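Local coordinates for putative uncharacterized protein smu.1604c (Streptococcus mutans, PDB 3L9F) that probably acts as a dimeric PadR-family transcription regulator, pairing a winged-helix DNA-binding domain with a helical C-terminal part, and can bind a magnesium ion, at residues 48-52 against 53-57; 128-131 against 132-136; 174-177 against 178-182. All coordinates share one frame; numbering follows the deposited sequence.

Contact 1 (48-52 against 53-57); sequences KERSG and YEIND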
# COMPACT_ATOMS: atom_id res chain seq x y z
N LYS A 48 -18.52 8.64 16.94
CA LYS A 48 -18.37 8.31 18.35
C LYS A 48 -17.11 8.94 18.96
O LYS A 48 -16.07 9.01 18.30
CB LYS A 48 -18.25 6.78 18.52
CG LYS A 48 -19.45 5.94 18.08
CD LYS A 48 -20.58 6.07 19.08
CE LYS A 48 -21.61 4.97 18.92
NZ LYS A 48 -22.65 5.07 19.99
N GLU A 49 -17.21 9.39 20.22
CA GLU A 49 -16.01 9.67 21.02
C GLU A 49 -15.35 8.34 21.33
O GLU A 49 -16.03 7.37 21.69
CB GLU A 49 -16.36 10.39 22.33
CG GLU A 49 -17.11 11.70 22.15
CD GLU A 49 -17.07 12.59 23.40
OE1 GLU A 49 -16.36 12.24 24.37
OE2 GLU A 49 -17.72 13.65 23.39
N ARG A 50 -14.04 8.26 21.16
CA ARG A 50 -13.34 6.99 21.36
C ARG A 50 -12.02 7.19 22.09
O ARG A 50 -11.33 8.18 21.87
CB ARG A 50 -13.06 6.32 20.02
CG ARG A 50 -14.26 6.20 19.09
CD ARG A 50 -13.91 5.31 17.91
NE ARG A 50 -14.87 5.39 16.82
CZ ARG A 50 -15.94 4.62 16.70
NH1 ARG A 50 -16.23 3.71 17.63
NH2 ARG A 50 -16.74 4.76 15.65
N SER A 51 -11.67 6.25 22.96
CA SER A 51 -10.34 6.24 23.57
C SER A 51 -9.27 5.97 22.52
O SER A 51 -9.54 5.41 21.46
CB SER A 51 -10.26 5.16 24.63
OG SER A 51 -10.31 3.86 24.03
N GLY A 52 -8.03 6.33 22.83
CA GLY A 52 -6.91 5.96 21.98
C GLY A 52 -6.84 4.45 21.77
O GLY A 52 -6.53 3.98 20.66
N TYR A 53 -7.13 3.69 22.82
CA TYR A 53 -7.13 2.24 22.73
C TYR A 53 -8.07 1.81 21.62
O TYR A 53 -7.72 0.99 20.78
CB TYR A 53 -7.64 1.59 24.01
CG TYR A 53 -6.83 1.81 25.26
CD1 TYR A 53 -5.45 1.80 25.24
CD2 TYR A 53 -7.47 1.95 26.49
CE1 TYR A 53 -4.70 1.95 26.42
CE2 TYR A 53 -6.75 2.12 27.66
CZ TYR A 53 -5.37 2.12 27.62
OH TYR A 53 -4.67 2.27 28.80
N GLU A 54 -9.29 2.34 21.67
CA GLU A 54 -10.34 1.94 20.73
C GLU A 54 -10.01 2.38 19.30
O GLU A 54 -10.26 1.65 18.34
CB GLU A 54 -11.69 2.52 21.17
CG GLU A 54 -12.82 2.07 20.30
CD GLU A 54 -14.16 2.55 20.79
OE1 GLU A 54 -14.35 2.59 22.03
OE2 GLU A 54 -15.02 2.87 19.95
N ILE A 55 -9.47 3.58 19.15
CA ILE A 55 -9.09 4.07 17.82
C ILE A 55 -8.02 3.15 17.24
O ILE A 55 -8.08 2.74 16.08
CB ILE A 55 -8.54 5.49 17.89
CG1 ILE A 55 -9.66 6.48 18.21
CG2 ILE A 55 -7.89 5.86 16.56
CD1 ILE A 55 -9.14 7.84 18.67
N ASN A 56 -7.04 2.82 18.06
CA ASN A 56 -5.97 1.95 17.62
C ASN A 56 -6.51 0.57 17.25
O ASN A 56 -6.09 -0.02 16.26
CB ASN A 56 -4.90 1.84 18.69
CG ASN A 56 -3.75 0.96 18.28
OD1 ASN A 56 -2.95 1.33 17.42
ND2 ASN A 56 -3.67 -0.23 18.88
N ASP A 57 -7.44 0.06 18.06
CA ASP A 57 -8.05 -1.24 17.79
C ASP A 57 -8.73 -1.21 16.42
O ASP A 57 -8.54 -2.11 15.60
CB ASP A 57 -9.06 -1.58 18.90
CG ASP A 57 -9.58 -3.00 18.83
OD1 ASP A 57 -9.19 -3.78 17.94
OD2 ASP A 57 -10.39 -3.35 19.71
O HOH W 1 -13.88 4.49 23.85
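Arg50 turns its CG away from its own carbonyl carbon (chi1 -50°) and then runs extended to NE, while Glu54 sets CG opposite its backbone N (chi1 -176°) and also stays straight, and the two side chains meet at about a right angle. Their ends form a salt bridge, Arg50 NH1 to Glu54 OE2 at 2.7 Å. The carboxylate oxygen lies in the guanidinium plane, yet the two flat groups are twisted 62° apart, and a single nitrogen makes the bond. The other carboxylate oxygen, Glu54 OE1, takes a hydrogen bond from a water that in turn accepts from Ser51 N at 3.0 Å, so both oxygens of Glu54 are tied back to residues 50-51.

Ser51 is the N-cap of helix 52-62. Its OG, tucked between backbone N and carbonyl carbon, accepts from Glu54 N at 3.0 Å, and the first helical bonds follow from Ile55 N to Ser51 O and from Asn56 N to Gly52 O. Ile55 CG1 packs on Arg50 CB at 3.9 Å.

This is the passage from strand to helix in the PadR-like winged-helix domain. Strand 50-51 pairs with strand 100-105 through Arg50 and Tyr103, Arg50 NE bonds to Ile44 O at the end of helix 37-44, and Ile55 packs against Ile74 and Leu78 of helix 74-83.

Contact 2 (128-131 against 132-136); sequences SDFL and MRLFF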
# COMPACT_ATOMS: atom_id res chain seq x y z
N SER A 128 4.72 -3.45 -1.54
CA SER A 128 4.82 -4.81 -1.05
C SER A 128 6.27 -5.23 -0.93
O SER A 128 6.96 -5.40 -1.94
CB SER A 128 4.08 -5.79 -1.97
OG SER A 128 4.31 -7.13 -1.55
N ASP A 129 6.73 -5.42 0.31
CA ASP A 129 8.09 -5.89 0.53
C ASP A 129 8.23 -7.32 0.02
O ASP A 129 9.26 -7.68 -0.55
CB ASP A 129 8.44 -5.82 2.02
CG ASP A 129 9.92 -5.96 2.28
OD1 ASP A 129 10.72 -5.78 1.33
OD2 ASP A 129 10.29 -6.24 3.44
N PHE A 130 7.20 -8.14 0.24
CA PHE A 130 7.21 -9.51 -0.23
C PHE A 130 7.50 -9.56 -1.73
O PHE A 130 8.42 -10.26 -2.17
CB PHE A 130 5.88 -10.22 0.06
CG PHE A 130 5.73 -11.53 -0.65
CD1 PHE A 130 6.47 -12.64 -0.25
CD2 PHE A 130 4.86 -11.66 -1.72
CE1 PHE A 130 6.33 -13.85 -0.90
CE2 PHE A 130 4.73 -12.85 -2.38
CZ PHE A 130 5.46 -13.96 -1.97
N LEU A 131 6.72 -8.83 -2.52
CA LEU A 131 6.92 -8.85 -3.97
C LEU A 131 8.31 -8.34 -4.33
O LEU A 131 8.97 -8.88 -5.22
CB LEU A 131 5.84 -8.02 -4.67
CG LEU A 131 4.43 -8.60 -4.55
CD1 LEU A 131 3.47 -7.70 -5.30
CD2 LEU A 131 4.39 -10.01 -5.10
N MET A 132 8.77 -7.31 -3.62
CA MET A 132 10.10 -6.75 -3.87
C MET A 132 11.16 -7.84 -3.74
O MET A 132 12.05 -7.95 -4.58
CB MET A 132 10.37 -5.58 -2.92
CG MET A 132 11.66 -4.82 -3.17
SD MET A 132 13.10 -5.55 -2.35
CE MET A 132 14.27 -4.20 -2.51
N ARG A 133 11.05 -8.66 -2.69
CA ARG A 133 12.05 -9.69 -2.43
C ARG A 133 12.10 -10.66 -3.60
O ARG A 133 13.18 -11.07 -4.04
CB ARG A 133 11.75 -10.46 -1.15
CG ARG A 133 11.57 -9.61 0.09
CD ARG A 133 12.70 -8.59 0.25
NE ARG A 133 12.55 -7.86 1.51
CZ ARG A 133 13.08 -8.25 2.67
NH1 ARG A 133 12.89 -7.54 3.76
NH2 ARG A 133 13.81 -9.36 2.72
N LEU A 134 10.93 -11.06 -4.09
CA LEU A 134 10.89 -11.95 -5.24
C LEU A 134 11.40 -11.26 -6.52
O LEU A 134 12.12 -11.87 -7.31
CB LEU A 134 9.48 -12.52 -5.44
CG LEU A 134 9.22 -13.86 -4.75
CD1 LEU A 134 9.46 -13.76 -3.24
CD2 LEU A 134 7.81 -14.33 -5.04
N PHE A 135 11.04 -9.99 -6.71
CA PHE A 135 11.48 -9.29 -7.92
C PHE A 135 12.99 -9.22 -7.99
O PHE A 135 13.59 -9.40 -9.06
CB PHE A 135 10.89 -7.88 -8.03
CG PHE A 135 11.09 -7.27 -9.39
CD1 PHE A 135 10.16 -7.47 -10.39
CD2 PHE A 135 12.23 -6.53 -9.68
CE1 PHE A 135 10.33 -6.93 -11.65
CE2 PHE A 135 12.41 -5.99 -10.94
CZ PHE A 135 11.46 -6.19 -11.93
N PHE A 136 13.61 -8.97 -6.84
CA PHE A 136 15.05 -8.85 -6.75
C PHE A 136 15.64 -10.12 -6.14
O PHE A 136 16.71 -10.10 -5.54
CB PHE A 136 15.41 -7.61 -5.92
CG PHE A 136 15.02 -6.31 -6.58
CD1 PHE A 136 15.68 -5.86 -7.70
CD2 PHE A 136 13.98 -5.55 -6.08
CE1 PHE A 136 15.32 -4.68 -8.31
CE2 PHE A 136 13.61 -4.36 -6.68
CZ PHE A 136 14.29 -3.93 -7.80
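Residues 129-135 form a short helix held by successive i to i+4 backbone bonds, from Met132 N to Ser128 O through Phe135 N to Leu131 O, the latter 2.8 Å long. Ser128 is the N-cap of this helix, which belongs to the virulence-activator-like C-terminal region: its OG receives Leu131 N at 3.1 Å in an almost straight bond (171°). Phe136, the first residue beyond helical geometry, closes the segment.

One turn apart, Asp129 and Arg133 form a bidentate salt bridge. Arg133 bends at chi2 (-49°), which folds its chain back along the helix and brings the NE side of the guanidinium to the carboxylate. Arg133 NE reaches Asp129 OD1 at 2.8 Å, lying above the carboxylate plane, whereas NH1 approaches OD2 on the syn side. With the two planes 59° apart, the grip is side-on but far from coplanar. Asp129 is buried and has further partners in the second subunit, where Tyr116 OH bonds to OD1 and the backbone N of Asn122 to OD2. This abundance of donors would be expected to stabilise the charged carboxylate. Arg133 also reaches that subunit, giving NH2 to Ser119 O and making a cation-pi contact with Tyr116.

On another side of the helix, Phe130 and Leu134 make the apolar contact of the turn; Leu134 continues onto Leu145 and Leu148 of helix 142-172, while Leu131 packs on Phe66 of the second subunit, so the helix touches both. Both methyl groups of Leu134 touch the Phe130 ring, CD2 meeting CZ obliquely and CD1 meeting CE1, each at 3.9 Å.

Contact 3 (174-177 against 178-182); sequences GELT and PTQEI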
# COMPACT_ATOMS: atom_id res chain seq x y z
N GLY A 174 -26.00 -5.62 12.78
CA GLY A 174 -26.83 -4.78 11.94
C GLY A 174 -26.20 -3.43 11.67
O GLY A 174 -26.89 -2.44 11.43
N GLU A 175 -24.87 -3.39 11.68
CA GLU A 175 -24.16 -2.14 11.47
C GLU A 175 -23.57 -2.01 10.08
O GLU A 175 -23.25 -0.91 9.63
CB GLU A 175 -23.05 -2.02 12.51
CG GLU A 175 -23.59 -1.99 13.91
CD GLU A 175 -22.51 -1.92 14.96
OE1 GLU A 175 -21.33 -2.18 14.63
OE2 GLU A 175 -22.85 -1.61 16.11
N LEU A 176 -23.43 -3.13 9.38
CA LEU A 176 -22.78 -3.13 8.08
C LEU A 176 -23.61 -2.41 7.02
O LEU A 176 -24.74 -2.82 6.73
CB LEU A 176 -22.51 -4.56 7.62
CG LEU A 176 -21.68 -4.68 6.34
CD1 LEU A 176 -20.25 -4.27 6.61
CD2 LEU A 176 -21.73 -6.10 5.81
N THR A 177 -23.06 -1.35 6.43
CA THR A 177 -23.77 -0.62 5.39
C THR A 177 -23.50 -1.29 4.04
O THR A 177 -22.52 -2.02 3.89
CB THR A 177 -23.32 0.84 5.31
OG1 THR A 177 -22.00 0.90 4.73
CG2 THR A 177 -23.29 1.47 6.69
N PRO A 178 -24.38 -1.06 3.07
CA PRO A 178 -24.17 -1.64 1.74
C PRO A 178 -22.82 -1.27 1.13
O PRO A 178 -22.19 -2.15 0.56
CB PRO A 178 -25.31 -1.04 0.92
CG PRO A 178 -26.39 -0.83 1.94
CD PRO A 178 -25.69 -0.40 3.19
N THR A 179 -22.39 -0.02 1.25
CA THR A 179 -21.08 0.35 0.69
C THR A 179 -19.94 -0.28 1.47
O THR A 179 -18.90 -0.65 0.89
CB THR A 179 -20.87 1.89 0.58
OG1 THR A 179 -21.15 2.53 1.84
CG2 THR A 179 -21.77 2.47 -0.50
N GLN A 180 -20.10 -0.41 2.78
CA GLN A 180 -19.10 -1.14 3.56
C GLN A 180 -19.01 -2.58 3.09
O GLN A 180 -17.92 -3.16 2.99
CB GLN A 180 -19.42 -1.08 5.05
CG GLN A 180 -19.09 0.26 5.67
CD GLN A 180 -19.68 0.43 7.05
OE1 GLN A 180 -20.43 -0.42 7.53
NE2 GLN A 180 -19.34 1.54 7.71
N GLU A 181 -20.16 -3.17 2.81
CA GLU A 181 -20.16 -4.55 2.34
C GLU A 181 -19.33 -4.68 1.07
O GLU A 181 -18.56 -5.64 0.93
CB GLU A 181 -21.59 -5.05 2.12
CG GLU A 181 -21.68 -6.55 1.84
CD GLU A 181 -23.12 -7.05 1.87
OE1 GLU A 181 -24.02 -6.34 1.37
OE2 GLU A 181 -23.34 -8.17 2.39
N ILE A 182 -19.45 -3.73 0.15
CA ILE A 182 -18.65 -3.76 -1.07
C ILE A 182 -17.15 -3.78 -0.75
O ILE A 182 -16.39 -4.55 -1.35
CB ILE A 182 -18.93 -2.57 -2.01
CG1 ILE A 182 -20.37 -2.61 -2.52
CG2 ILE A 182 -17.96 -2.59 -3.20
CD1 ILE A 182 -20.86 -1.28 -3.06
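Reciprocal hydrogen bonds join Thr177 and Gln180 at the start of helix 178-202. Thr177 OG1 accepts from Gln180 N at 3.0 Å, and Thr177 N returns a nearly straight bond (173°) to Gln180 OE1, also at 3.0 Å. The second bond arrives from above the plane of the side-chain carbonyl. Gln180 holds CG away from its own carbonyl carbon (chi1 -76°) and then extends, which carries the amide back across Thr177. Together these bonds make a capping box, with Thr177 as N-cap and glutamine supplying the side-chain acceptor. Its other amide atom, NE2, donates to Phe135 O of the second subunit. The first backbone bond of the helix runs from Glu181 N to Thr177 O at 2.8 Å.

The box follows directly on a Schellman motif in which Gly174, at positive phi, ends helix 142-172; residues 174-177 thus form the turn of a helical hairpin.

Apolar contacts come from Leu176. Its CD1 lies 3.6 Å from Gln180 CB, and its CD2 touches Glu181 CB at 3.8 Å; the same side chain rests on Leu167 and Trp170 of helix 142-172.

How the contacts relate
Each contact includes the start of a helix capped by a serine or threonine hydroxyl, and the three follow in series along the chain. Contact 1 belongs to the PadR-like region, contacts 2 and 3 to the C-terminal one. Within one chain contacts 2 and 3 are far apart, their centres 34 Å from each other, but the dimer brings them together: Thr179 OG1 of one subunit bonds to Leu134 O of the other. Contacts 1 and 3 come within about 7 Å at their nearest atoms without touching. Asp68, a magnesium ligand of this protein although no ion is bound to this chain here, has its side chain about 10 Å from that of Asn56 in contact 1 and about 11 Å from that of Ser128 in contact 2.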